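Local coordinates for protein chorismate mutase (Burkholderia thailandensis, PDB 6CNZ) that probably catalyses the rearrangement of chorismate to prephenate, the step that commits chorismate to phenylalanine and tyrosine biosynthesis, as an all-helical dimer, at residues Ala35-Ile40 against Gly102-Leu107; Phe76-Ala81 against Ala166-Cys171; Thr15-Leu20 against Ala127-Leu132; Leu30-Ala35 against Asn88-Thr93; Asp57-Ala62 against Tyr71-Phe76. One frame throughout, in Å; residues are numbered along the deposited sequence.

Contact 1. Residues Ala35-Ile40 against Gly102-Leu107; sequences AHWKWI and GPAPDL
His36 NE2 donates to Gly102 O at 3.2 Å. With an N-H...O angle of only 122° the bond is weak, although the oxygen lies at the edge of the ring and in its plane. The same imidazole carries an apolar contact on one face: Ala104 CB sits 3.8 Å from the centroid of the His36 ring, a CH-pi approach. CG of His36 is anti to the backbone N (chi1 -170°), which carries the ring out to the loop, against Ala104 CB. Ala104 CB is also pressed onto the helix backbone, 3.6 Å from Trp37 CA, and Ile40 CD1 meets it at 3.7 Å. Farther along, Leu107 CB covers one face of the indole, 3.7 Å from the centroid of the five-membered ring of Trp37. Its branch extends this contact, with Leu107 CD2 3.6 Å from Trp37 CE3, and the two side chains run at about a right angle. Asp106 turns its carboxylate to Thr109 N, capping helix 107-129, and Pro103 packs on Thr109 of the second subunit. Carbon-over-ring contacts therefore hold this loop to helix 31-41, and the one polar bond across the two segments is weak and probably adds little to the hold.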
# COMPACT_ATOMS: atom_id res chain seq x y z
N ALA A 35 6.13 -11.14 10.40
CA ALA A 35 6.37 -11.38 11.81
C ALA A 35 5.39 -12.40 12.37
O ALA A 35 5.79 -13.33 13.08
CB ALA A 35 6.26 -10.06 12.59
N HIS A 36 4.11 -12.22 12.06
CA HIS A 36 3.07 -13.13 12.52
C HIS A 36 3.36 -14.57 12.09
O HIS A 36 3.31 -15.51 12.90
CB HIS A 36 1.72 -12.63 11.99
CG HIS A 36 0.51 -13.30 12.57
ND1 HIS A 36 -0.78 -12.91 12.25
CD2 HIS A 36 0.38 -14.34 13.43
CE1 HIS A 36 -1.65 -13.68 12.88
NE2 HIS A 36 -0.97 -14.56 13.60
N TRP A 37 3.70 -14.78 10.82
CA TRP A 37 4.07 -16.12 10.37
C TRP A 37 5.29 -16.67 11.11
O TRP A 37 5.30 -17.83 11.54
CB TRP A 37 4.32 -16.10 8.86
CG TRP A 37 4.52 -17.46 8.29
CD1 TRP A 37 3.54 -18.29 7.80
CD2 TRP A 37 5.76 -18.16 8.15
NE1 TRP A 37 4.11 -19.46 7.35
CE2 TRP A 37 5.46 -19.41 7.56
CE3 TRP A 37 7.09 -17.86 8.46
CZ2 TRP A 37 6.46 -20.36 7.28
CZ3 TRP A 37 8.08 -18.81 8.18
CH2 TRP A 37 7.76 -20.04 7.59
N LYS A 38 6.32 -15.84 11.30
CA LYS A 38 7.53 -16.28 12.00
C LYS A 38 7.27 -16.55 13.48
O LYS A 38 7.88 -17.45 14.06
CB LYS A 38 8.63 -15.24 11.83
CG LYS A 38 9.17 -15.18 10.39
CD LYS A 38 10.30 -14.16 10.27
CE LYS A 38 11.12 -14.36 8.98
NZ LYS A 38 11.78 -13.07 8.56
N TRP A 39 6.35 -15.80 14.10
CA TRP A 39 5.98 -16.02 15.49
C TRP A 39 5.34 -17.39 15.69
O TRP A 39 5.60 -18.07 16.70
CB TRP A 39 5.01 -14.92 15.94
CG TRP A 39 4.50 -15.06 17.36
CD1 TRP A 39 3.34 -15.64 17.77
CD2 TRP A 39 5.17 -14.62 18.56
NE1 TRP A 39 3.22 -15.56 19.14
CE2 TRP A 39 4.34 -14.95 19.65
CE3 TRP A 39 6.38 -13.95 18.81
CZ2 TRP A 39 4.68 -14.65 20.97
CZ3 TRP A 39 6.72 -13.64 20.13
CH2 TRP A 39 5.87 -13.99 21.20
N ILE A 40 4.49 -17.81 14.75
CA ILE A 40 3.88 -19.13 14.85
C ILE A 40 4.90 -20.22 14.54
O ILE A 40 4.98 -21.24 15.24
CB ILE A 40 2.65 -19.21 13.93
CG1 ILE A 40 1.57 -18.27 14.45
CG2 ILE A 40 2.12 -20.69 13.80
CD1 ILE A 40 0.32 -18.25 13.58
N GLY A 102 -5.99 -15.23 15.53
CA GLY A 102 -6.18 -15.55 14.13
C GLY A 102 -4.94 -16.13 13.49
O GLY A 102 -3.83 -15.95 13.97
N PRO A 103 -5.13 -16.85 12.38
CA PRO A 103 -3.99 -17.53 11.75
C PRO A 103 -3.14 -16.58 10.94
O PRO A 103 -3.60 -15.55 10.45
CB PRO A 103 -4.66 -18.57 10.84
CG PRO A 103 -6.01 -17.94 10.50
CD PRO A 103 -6.41 -17.10 11.69
N ALA A 104 -1.86 -16.96 10.78
CA ALA A 104 -0.98 -16.08 10.01
C ALA A 104 -1.19 -16.30 8.51
O ALA A 104 -1.34 -17.44 8.07
CB ALA A 104 0.48 -16.33 10.38
N PRO A 105 -1.20 -15.24 7.71
CA PRO A 105 -1.19 -15.44 6.25
C PRO A 105 0.03 -16.24 5.82
O PRO A 105 1.13 -16.06 6.35
CB PRO A 105 -1.14 -14.01 5.69
CG PRO A 105 -1.52 -13.10 6.85
CD PRO A 105 -1.17 -13.82 8.11
N ASP A 106 -0.17 -17.13 4.87
CA ASP A 106 0.93 -17.97 4.40
C ASP A 106 2.06 -17.12 3.82
O ASP A 106 1.86 -16.34 2.89
CB ASP A 106 0.43 -18.95 3.35
CG ASP A 106 1.53 -19.88 2.86
OD1 ASP A 106 2.02 -20.69 3.67
OD2 ASP A 106 1.91 -19.79 1.68
N LEU A 107 3.27 -17.31 4.35
CA LEU A 107 4.40 -16.50 3.90
C LEU A 107 4.69 -16.75 2.42
O LEU A 107 4.92 -15.80 1.66
CB LEU A 107 5.62 -16.80 4.76
CG LEU A 107 6.86 -15.97 4.44
CD1 LEU A 107 6.56 -14.49 4.68
CD2 LEU A 107 8.04 -16.42 5.28

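Contact 2. Residues Phe76-Ala81 against Ala166-Cys171; sequences FDDQIA and ALSHVC
Asp78 and His169 meet because each side chain leaves its backbone with CG anti to the carbonyl carbon, at chi1 -71° for Asp78. The matching torsion of His169 is -59°, and the two groups cross at about a right angle, yet the carboxylate and the imidazole end nearly coplanar. His169 ND1 donates to Asp78 OD2, which lies at the ring edge, near its plane. The modelled separation of 2.4 Å between His169 ND1 and Asp78 OD2 is very short, so its exact length is doubtful.

A water molecule ties the same carboxylate to the turn: it donates to Asp78 OD2 at 2.7 Å. It gives its other proton to Ala166 O at 3.0 Å and accepts from His169 N at 2.7 Å, so the water donates twice and accepts once. Gln79, bent at its second torsion, brings its amide to the same carbonyl, with NE2 2.7 Å from Ala166 O and an N-H...O angle of 136°. Ala166 O is thus gripped twice, and Gln79 NE2 has a further acceptor in Phe75 O. On the other branch of the amide, Gln79 OE1 rests 3.6 Å from Ala166 CB.

Ser168 OG is bonded to Thr165 O, just before the segment. Leu167 to Val170 form a type I beta turn following helix 157-166, and Cys171, joined to Cys138 by a disulfide, fastens this tail beside helix 138-153. A helix end docked on the long helix 69-96 fits the all-helical type II (AroQ) chorismate mutase fold, and the disulfide would suit an exported member of it.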
# COMPACT_ATOMS: atom_id res chain seq x y z
N PHE A 76 17.92 -0.84 -0.37
CA PHE A 76 17.27 -2.08 0.05
C PHE A 76 17.88 -2.64 1.32
O PHE A 76 17.17 -3.27 2.11
CB PHE A 76 17.24 -3.10 -1.09
CG PHE A 76 16.03 -2.95 -1.99
CD1 PHE A 76 16.00 -2.00 -3.01
CD2 PHE A 76 14.90 -3.73 -1.78
CE1 PHE A 76 14.88 -1.85 -3.82
CE2 PHE A 76 13.77 -3.58 -2.60
CZ PHE A 76 13.76 -2.64 -3.62
N ASP A 77 19.17 -2.37 1.59
CA ASP A 77 19.69 -2.57 2.94
C ASP A 77 18.77 -1.93 3.98
O ASP A 77 18.44 -2.54 5.00
CB ASP A 77 21.09 -1.99 3.09
CG ASP A 77 22.18 -2.91 2.55
OD1 ASP A 77 21.94 -4.13 2.42
OD2 ASP A 77 23.29 -2.40 2.26
N ASP A 78 18.34 -0.68 3.71
CA ASP A 78 17.45 0.04 4.62
C ASP A 78 16.05 -0.57 4.68
O ASP A 78 15.41 -0.52 5.73
CB ASP A 78 17.35 1.51 4.21
CG ASP A 78 18.64 2.29 4.50
OD1 ASP A 78 19.42 1.86 5.37
OD2 ASP A 78 18.85 3.34 3.88
N GLN A 79 15.53 -1.11 3.56
CA GLN A 79 14.22 -1.77 3.60
C GLN A 79 14.25 -2.98 4.51
O GLN A 79 13.34 -3.19 5.33
CB GLN A 79 13.75 -2.19 2.20
CG GLN A 79 13.68 -1.05 1.16
CD GLN A 79 13.13 0.24 1.72
OE1 GLN A 79 11.93 0.34 2.02
NE2 GLN A 79 13.99 1.26 1.87
N ILE A 80 15.30 -3.80 4.37
CA ILE A 80 15.52 -4.96 5.22
C ILE A 80 15.67 -4.54 6.69
O ILE A 80 14.98 -5.07 7.57
CB ILE A 80 16.75 -5.74 4.72
CG1 ILE A 80 16.47 -6.35 3.34
CG2 ILE A 80 17.20 -6.82 5.73
CD1 ILE A 80 17.73 -6.74 2.57
N ALA A 81 16.55 -3.57 6.97
CA ALA A 81 16.72 -3.09 8.34
C ALA A 81 15.39 -2.65 8.95
O ALA A 81 15.10 -2.94 10.12
CB ALA A 81 17.71 -1.92 8.37
N ALA A 166 13.75 3.19 6.79
CA ALA A 166 13.67 2.73 5.41
C ALA A 166 14.01 3.83 4.42
O ALA A 166 14.41 3.53 3.28
CB ALA A 166 12.26 2.20 5.11
N LEU A 167 13.82 5.09 4.79
CA LEU A 167 14.05 6.19 3.87
C LEU A 167 15.29 7.00 4.25
O LEU A 167 15.42 8.16 3.86
CB LEU A 167 12.81 7.08 3.81
CG LEU A 167 11.57 6.27 3.36
CD1 LEU A 167 10.26 7.01 3.61
CD2 LEU A 167 11.71 5.90 1.88
N SER A 168 16.22 6.40 4.99
CA SER A 168 17.29 7.17 5.60
C SER A 168 18.50 7.37 4.69
O SER A 168 19.41 8.13 5.05
CB SER A 168 17.72 6.53 6.93
OG SER A 168 18.39 5.28 6.74
N HIS A 169 18.54 6.75 3.50
CA HIS A 169 19.61 7.04 2.53
C HIS A 169 19.05 7.37 1.15
O HIS A 169 19.71 7.14 0.14
CB HIS A 169 20.60 5.89 2.43
CG HIS A 169 21.26 5.56 3.73
ND1 HIS A 169 20.71 4.70 4.65
CD2 HIS A 169 22.42 6.01 4.28
CE1 HIS A 169 21.50 4.62 5.71
NE2 HIS A 169 22.55 5.40 5.50
N VAL A 170 17.85 7.94 1.11
CA VAL A 170 17.31 8.41 -0.16
C VAL A 170 18.05 9.66 -0.63
O VAL A 170 18.38 9.80 -1.82
CB VAL A 170 15.79 8.65 -0.03
CG1 VAL A 170 15.25 9.42 -1.23
CG2 VAL A 170 15.06 7.32 0.10
N CYS A 171 18.33 10.58 0.29
CA CYS A 171 19.06 11.79 -0.03
C CYS A 171 20.50 11.64 0.45
O CYS A 171 20.76 11.05 1.50
CB CYS A 171 18.45 13.03 0.62
SG CYS A 171 16.72 13.36 0.27
O HOH W 1 17.03 4.71 2.52

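Contact 3. Residues Thr15-Leu20 against Ala127-Leu132; sequences TALTNL and ARVAPL
Val129 stands across both Leu17 and Leu20, its side chain at about a right angle to each, and its two methyls divide the work. CG1, anti to the backbone N (chi1 167°), is turned to Leu17, with Val129 CG1 3.8 Å from Leu17 CD2. CG2 faces the backbone just before Leu17: Val129 CG2 approaches Ala16 O at 3.5 Å, and the Ala16 methyl follows with CB 3.8 Å from Val129 CG2. Leu20 reaches the same methyl from the next turn, its CD2 3.8 Å from Val129 CG2. Leu132 comes in more loosely beside Leu17, where Leu132 CD2 stands 4.3 Å from Leu17 CG. At the polar margin a water molecule accepts from both sides, from Asn19 ND2 at 2.9 Å and from Arg128 NH1 at 3.0 Å, lying in the guanidinium plane at its edge. The extended Arg128 chain carries that group on to the second subunit, where Asn148 O and Thr151 OG1 receive its hydrogen bonds. The start of helix 15-29 is thereby seated against the C-terminal part of helix 107-129 and the turn after it; Leu17 and Leu132 also touch Arg141 of helix 138-153, while Val129 and Leu20 lean on Tyr71 and Phe75, respectively, of helix 69-96.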
# COMPACT_ATOMS: atom_id res chain seq x y z
N THR A 15 6.17 14.52 -6.83
CA THR A 15 5.43 13.27 -6.83
C THR A 15 6.36 12.07 -6.79
O THR A 15 5.99 11.02 -6.26
CB THR A 15 4.51 13.19 -8.04
OG1 THR A 15 5.30 13.17 -9.23
CG2 THR A 15 3.58 14.40 -8.08
N ALA A 16 7.58 12.21 -7.32
CA ALA A 16 8.52 11.09 -7.28
C ALA A 16 8.77 10.65 -5.85
O ALA A 16 8.66 9.46 -5.51
CB ALA A 16 9.83 11.46 -7.97
N LEU A 17 9.07 11.62 -4.97
CA LEU A 17 9.26 11.32 -3.56
C LEU A 17 7.99 10.77 -2.93
O LEU A 17 8.04 9.81 -2.15
CB LEU A 17 9.70 12.58 -2.81
CG LEU A 17 11.11 13.09 -3.05
CD1 LEU A 17 11.28 14.41 -2.31
CD2 LEU A 17 12.09 12.06 -2.56
N THR A 18 6.84 11.38 -3.23
CA THR A 18 5.57 10.95 -2.65
C THR A 18 5.28 9.49 -2.98
O THR A 18 4.83 8.72 -2.11
CB THR A 18 4.45 11.85 -3.16
OG1 THR A 18 4.82 13.22 -3.01
CG2 THR A 18 3.17 11.59 -2.38
N ASN A 19 5.51 9.10 -4.23
CA ASN A 19 5.28 7.71 -4.63
C ASN A 19 6.26 6.77 -3.93
O ASN A 19 5.87 5.68 -3.50
CB ASN A 19 5.39 7.59 -6.14
CG ASN A 19 4.06 7.84 -6.84
OD1 ASN A 19 3.00 7.71 -6.23
ND2 ASN A 19 4.11 8.18 -8.12
N LEU A 20 7.51 7.22 -3.78
CA LEU A 20 8.51 6.41 -3.09
C LEU A 20 8.11 6.15 -1.64
O LEU A 20 8.20 5.02 -1.15
CB LEU A 20 9.88 7.12 -3.15
CG LEU A 20 11.07 6.31 -2.63
CD1 LEU A 20 11.23 5.05 -3.48
CD2 LEU A 20 12.35 7.13 -2.65
N ALA A 127 14.35 5.10 -9.21
CA ALA A 127 14.89 5.68 -10.43
C ALA A 127 14.35 7.08 -10.67
O ALA A 127 15.08 7.95 -11.17
CB ALA A 127 14.56 4.79 -11.63
N ARG A 128 13.08 7.33 -10.33
CA ARG A 128 12.55 8.67 -10.54
C ARG A 128 13.04 9.64 -9.48
O ARG A 128 13.03 10.85 -9.71
CB ARG A 128 11.03 8.66 -10.55
CG ARG A 128 10.44 8.04 -11.81
CD ARG A 128 8.94 7.86 -11.67
NE ARG A 128 8.40 7.00 -12.71
CZ ARG A 128 7.11 6.68 -12.80
NH1 ARG A 128 6.25 7.15 -11.91
NH2 ARG A 128 6.69 5.88 -13.78
N VAL A 129 13.47 9.13 -8.33
CA VAL A 129 13.98 10.00 -7.27
C VAL A 129 15.47 10.29 -7.46
O VAL A 129 15.96 11.33 -6.98
CB VAL A 129 13.66 9.37 -5.91
CG1 VAL A 129 14.42 10.03 -4.78
CG2 VAL A 129 12.15 9.46 -5.66
N ALA A 130 16.18 9.45 -8.19
CA ALA A 130 17.63 9.57 -8.36
C ALA A 130 18.10 10.98 -8.73
O ALA A 130 19.03 11.47 -8.07
CB ALA A 130 18.09 8.53 -9.38
N PRO A 131 17.52 11.68 -9.71
CA PRO A 131 18.06 13.01 -10.06
C PRO A 131 18.05 14.02 -8.92
O PRO A 131 18.70 15.06 -9.04
CB PRO A 131 17.14 13.48 -11.20
CG PRO A 131 16.44 12.25 -11.69
CD PRO A 131 16.30 11.38 -10.48
N LEU A 132 17.32 13.74 -7.84
CA LEU A 132 17.21 14.62 -6.68
C LEU A 132 18.18 14.25 -5.58
O LEU A 132 18.26 14.96 -4.56
CB LEU A 132 15.78 14.57 -6.11
CG LEU A 132 14.65 15.39 -6.75
CD1 LEU A 132 14.68 15.37 -8.28
CD2 LEU A 132 13.32 14.87 -6.25
O HOH W 2 6.77 8.50 -9.28

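Contact 4. Residues Leu30-Ala35 against Asn88-Thr93; sequences LAEPVA and NALFAT
The short helical segments 31-35 and 88-93 pass with their axes 9.7 Å apart at a signed crossing angle of -53°, and the nearest CA pair, Ala35 and Leu90, is still 7.0 Å apart. At that spacing side chains must fill the interval, and most of it falls to one methyl group. Leu90, with CG anti to its carbonyl carbon at chi1 -67°, directs CD1 into the groove between Ala31, Glu32 and Ala35. There Leu90 CD1 lies 3.6 Å from Glu32 CA and 3.7 Å from Ala35 CB. Glu32 runs across the leucine at about a right angle; its chain bends at the second torsion, and Glu32 CB comes within 4.0 Å of Leu90 CD1, so it is the aliphatic part of the acid that touches.

The next residue, Phe91, approaches by its rim. Its CE1 is 3.4 Å from Ala35 O, and the oxygen lies in the ring plane, an edge contact with a carbonyl that already accepts a helical hydrogen bond from Trp39 N. Phe91 CE1 also comes within 4.2 Å of Ala35 CB. The ring meets Trp39 edge-to-face as well. Helix 31-41 is thus packed on the later part of helix 69-96 with Trp94 beside Ala35 and Glu32, while Leu30, Pro33 and Val34 touch helix 107-129.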
# COMPACT_ATOMS: atom_id res chain seq x y z
N LEU A 30 3.86 -5.04 5.20
CA LEU A 30 3.88 -6.50 5.08
C LEU A 30 4.81 -7.14 6.11
O LEU A 30 4.86 -8.37 6.19
CB LEU A 30 4.27 -6.89 3.66
CG LEU A 30 3.28 -6.53 2.54
CD1 LEU A 30 3.96 -6.58 1.17
CD2 LEU A 30 2.09 -7.48 2.56
N ALA A 31 5.53 -6.35 6.91
CA ALA A 31 6.35 -6.93 7.97
C ALA A 31 5.50 -7.52 9.09
O ALA A 31 5.93 -8.47 9.75
CB ALA A 31 7.34 -5.89 8.52
N GLU A 32 4.30 -6.98 9.31
CA GLU A 32 3.42 -7.57 10.31
C GLU A 32 3.06 -9.01 9.96
O GLU A 32 3.26 -9.90 10.80
CB GLU A 32 2.17 -6.68 10.51
CG GLU A 32 1.31 -7.02 11.76
CD GLU A 32 0.47 -8.30 11.63
OE1 GLU A 32 0.14 -8.73 10.50
OE2 GLU A 32 0.12 -8.88 12.68
N PRO A 33 2.53 -9.32 8.76
CA PRO A 33 2.26 -10.74 8.46
C PRO A 33 3.52 -11.60 8.36
O PRO A 33 3.45 -12.80 8.66
CB PRO A 33 1.48 -10.70 7.14
CG PRO A 33 1.74 -9.37 6.54
CD PRO A 33 1.91 -8.44 7.74
N VAL A 34 4.66 -11.04 7.95
CA VAL A 34 5.91 -11.80 8.06
C VAL A 34 6.17 -12.15 9.52
O VAL A 34 6.41 -13.31 9.86
CB VAL A 34 7.09 -11.00 7.46
CG1 VAL A 34 8.39 -11.75 7.69
CG2 VAL A 34 6.89 -10.72 5.97
N ALA A 35 6.13 -11.14 10.40
CA ALA A 35 6.37 -11.38 11.81
C ALA A 35 5.39 -12.40 12.37
O ALA A 35 5.79 -13.33 13.08
CB ALA A 35 6.26 -10.06 12.59
N ASN A 88 10.96 -7.17 15.05
CA ASN A 88 11.43 -7.31 16.42
C ASN A 88 10.54 -6.57 17.40
O ASN A 88 10.26 -7.07 18.50
CB ASN A 88 12.88 -6.86 16.53
CG ASN A 88 13.84 -7.98 16.24
OD1 ASN A 88 13.86 -8.98 16.96
ND2 ASN A 88 14.60 -7.86 15.14
N ALA A 89 10.08 -5.37 17.02
CA ALA A 89 9.15 -4.63 17.88
C ALA A 89 7.84 -5.41 18.08
O ALA A 89 7.31 -5.45 19.20
CB ALA A 89 8.88 -3.25 17.27
N LEU A 90 7.33 -6.06 17.02
CA LEU A 90 6.12 -6.87 17.17
C LEU A 90 6.38 -8.07 18.08
O LEU A 90 5.57 -8.36 18.97
CB LEU A 90 5.62 -7.33 15.79
CG LEU A 90 5.10 -6.21 14.87
CD1 LEU A 90 5.00 -6.65 13.38
CD2 LEU A 90 3.76 -5.70 15.35
N PHE A 91 7.51 -8.78 17.89
CA PHE A 91 7.88 -9.87 18.79
C PHE A 91 7.91 -9.40 20.24
O PHE A 91 7.41 -10.09 21.14
CB PHE A 91 9.24 -10.46 18.41
CG PHE A 91 9.17 -11.56 17.36
CD1 PHE A 91 8.19 -11.56 16.37
CD2 PHE A 91 10.09 -12.60 17.37
CE1 PHE A 91 8.14 -12.57 15.40
CE2 PHE A 91 10.06 -13.61 16.41
CZ PHE A 91 9.08 -13.60 15.43
N ALA A 92 8.55 -8.25 20.49
CA ALA A 92 8.62 -7.72 21.86
C ALA A 92 7.21 -7.48 22.42
O ALA A 92 6.93 -7.80 23.59
CB ALA A 92 9.45 -6.42 21.89
N THR A 93 6.30 -6.97 21.60
CA THR A 93 4.92 -6.75 22.01
C THR A 93 4.21 -8.07 22.29
O THR A 93 3.53 -8.22 23.30
CB THR A 93 4.18 -5.96 20.92
OG1 THR A 93 4.82 -4.70 20.73
CG2 THR A 93 2.70 -5.75 21.27

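Contact 5. Residues Asp57-Ala62 against Tyr71-Phe76; sequences DVEKRA and YARTFF
Arg73 NH1 and Glu59 OE1 form the salt bridge between the two helices, a charged hydrogen bond with an N-H...O angle of 126°. Its modelled length, 2.5 Å from Arg73 NH1 to Glu59 OE1, is very short and so doubtful in detail. The carboxylate oxygen meets the guanidinium at its edge, near the plane, but the two planes stand almost perpendicular, so a single oxygen engages a single nitrogen and the paired, side-by-side arrangement is absent. Arg73, extended from CG to NE, crosses the acid at a slant, and its CD comes 3.5 Å from Glu59 OE1. A second ion pair stays within one helix: Arg61 NE is 2.9 Å from Asp57 OD2.

Inward from these charges, Val58 fills the space between the helices. The isopropyl group, with CG1 anti to the backbone N (chi1 157°), puts CG2 over the centre of the Phe76 ring, 3.6 Å from the centroid of Phe76, a CH-pi contact on the face. Its other branch leans on the neighbouring turn, Val58 CG1 lying 3.8 Å from Ala72 CB. Two methyls then meet directly, Ala62 CB and Ala72 CB at 3.6 Å, and with such small groups the axes come to 8.7 Å while their directions make 141°, roughly antiparallel.

Tyr71 and Phe75 turn to other partners, Leu126 of helix 107-129 among them, while Leu55 extends the packing around Phe76. Chemically this is a layered interface: the Glu59-Arg73 pair, one oxygen to one nitrogen, lies at the partly exposed border, and the buried carbons of valine, alanine and phenylalanine make up the inner part.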
# COMPACT_ATOMS: atom_id res chain seq x y z
N ASP A 57 19.74 -9.60 -6.40
CA ASP A 57 18.72 -9.31 -7.41
C ASP A 57 18.50 -7.81 -7.57
O ASP A 57 18.32 -7.32 -8.69
CB ASP A 57 17.41 -10.01 -7.03
CG ASP A 57 16.40 -9.98 -8.15
OD1 ASP A 57 16.74 -10.41 -9.27
OD2 ASP A 57 15.25 -9.54 -7.93
N VAL A 58 18.51 -7.06 -6.46
CA VAL A 58 18.30 -5.61 -6.55
C VAL A 58 19.40 -4.97 -7.38
O VAL A 58 19.14 -4.05 -8.17
CB VAL A 58 18.23 -5.00 -5.14
CG1 VAL A 58 18.58 -3.49 -5.18
CG2 VAL A 58 16.84 -5.24 -4.54
N GLU A 59 20.64 -5.43 -7.22
CA GLU A 59 21.73 -4.83 -7.98
C GLU A 59 21.55 -5.09 -9.47
O GLU A 59 21.76 -4.19 -10.29
CB GLU A 59 23.08 -5.35 -7.49
CG GLU A 59 23.56 -4.67 -6.20
CD GLU A 59 25.05 -4.86 -5.98
OE1 GLU A 59 25.44 -5.43 -4.93
OE2 GLU A 59 25.84 -4.44 -6.85
N LYS A 60 21.11 -6.30 -9.83
CA LYS A 60 20.90 -6.62 -11.24
C LYS A 60 19.71 -5.86 -11.83
O LYS A 60 19.78 -5.38 -12.96
CB LYS A 60 20.73 -8.14 -11.42
N ARG A 61 18.62 -5.73 -11.08
CA ARG A 61 17.48 -4.96 -11.59
C ARG A 61 17.79 -3.47 -11.70
O ARG A 61 17.32 -2.81 -12.63
CB ARG A 61 16.26 -5.17 -10.70
CG ARG A 61 15.63 -6.54 -10.81
CD ARG A 61 14.65 -6.78 -9.68
NE ARG A 61 13.87 -7.98 -9.93
CZ ARG A 61 12.55 -8.01 -10.09
NH1 ARG A 61 11.84 -6.90 -9.99
NH2 ARG A 61 11.94 -9.16 -10.32
N ALA A 62 18.56 -2.92 -10.75
CA ALA A 62 18.92 -1.51 -10.82
C ALA A 62 19.63 -1.19 -12.13
O ALA A 62 19.28 -0.23 -12.82
CB ALA A 62 19.80 -1.13 -9.63
N TYR A 71 23.45 2.64 -4.97
CA TYR A 71 22.34 3.42 -4.44
C TYR A 71 21.12 2.53 -4.21
O TYR A 71 20.47 2.63 -3.16
CB TYR A 71 22.01 4.52 -5.43
CG TYR A 71 20.91 5.46 -5.04
CD1 TYR A 71 20.94 6.14 -3.84
CD2 TYR A 71 19.86 5.70 -5.92
CE1 TYR A 71 19.94 7.03 -3.51
CE2 TYR A 71 18.86 6.59 -5.60
CZ TYR A 71 18.90 7.25 -4.39
OH TYR A 71 17.90 8.15 -4.07
N ALA A 72 20.80 1.66 -5.16
CA ALA A 72 19.67 0.76 -4.97
C ALA A 72 19.96 -0.26 -3.87
O ALA A 72 19.08 -0.54 -3.05
CB ALA A 72 19.32 0.06 -6.27
N ARG A 73 21.18 -0.79 -3.83
CA ARG A 73 21.51 -1.79 -2.81
C ARG A 73 21.38 -1.19 -1.41
O ARG A 73 20.71 -1.76 -0.54
CB ARG A 73 22.93 -2.33 -3.02
CG ARG A 73 23.31 -3.40 -1.99
CD ARG A 73 24.81 -3.73 -1.98
NE ARG A 73 25.04 -4.89 -1.12
CZ ARG A 73 24.99 -6.15 -1.53
NH1 ARG A 73 24.74 -6.43 -2.80
NH2 ARG A 73 25.21 -7.14 -0.67
N THR A 74 22.00 -0.03 -1.19
CA THR A 74 21.88 0.64 0.09
C THR A 74 20.42 0.89 0.46
O THR A 74 20.01 0.63 1.60
CB THR A 74 22.64 1.97 0.06
OG1 THR A 74 24.03 1.70 -0.08
CG2 THR A 74 22.41 2.75 1.35
N PHE A 75 19.62 1.37 -0.50
CA PHE A 75 18.20 1.59 -0.24
C PHE A 75 17.53 0.30 0.21
O PHE A 75 16.67 0.32 1.10
CB PHE A 75 17.52 2.15 -1.47
CG PHE A 75 16.03 2.38 -1.31
CD1 PHE A 75 15.55 3.48 -0.61
CD2 PHE A 75 15.11 1.51 -1.87
CE1 PHE A 75 14.19 3.70 -0.46
CE2 PHE A 75 13.74 1.72 -1.74
CZ PHE A 75 13.27 2.82 -1.03
N PHE A 76 17.92 -0.84 -0.37
CA PHE A 76 17.27 -2.08 0.05
C PHE A 76 17.88 -2.64 1.32
O PHE A 76 17.17 -3.27 2.11
CB PHE A 76 17.24 -3.10 -1.09
CG PHE A 76 16.03 -2.95 -1.99
CD1 PHE A 76 16.00 -2.00 -3.01
CD2 PHE A 76 14.90 -3.73 -1.78
CE1 PHE A 76 14.88 -1.85 -3.82
CE2 PHE A 76 13.77 -3.58 -2.60
CZ PHE A 76 13.76 -2.64 -3.62

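Overall arrangement
Contacts 5, 2 and 4 all lie on helix 69-96, which along its length meets helix 48-64, the C-terminal turn and helix 31-41 in that order. The centre of contact 2 lies about 7 Å from the chain's centre, the nearest of the five, and this contact is the most polar, using a histidine-carboxylate bond and a bridging water. Contact 5 is also buried but is mainly apolar, with charge at its border. Contacts 1 and 3 sit on opposite sides of the chain's centre, only partly buried, and both touch the second subunit. Contacts 1 and 4 share Ala35 and use aromatic rings, whereas contact 3 uses aliphatic groups. Tyr71, Phe75 and Val170 bring contacts 2, 3 and 5 together.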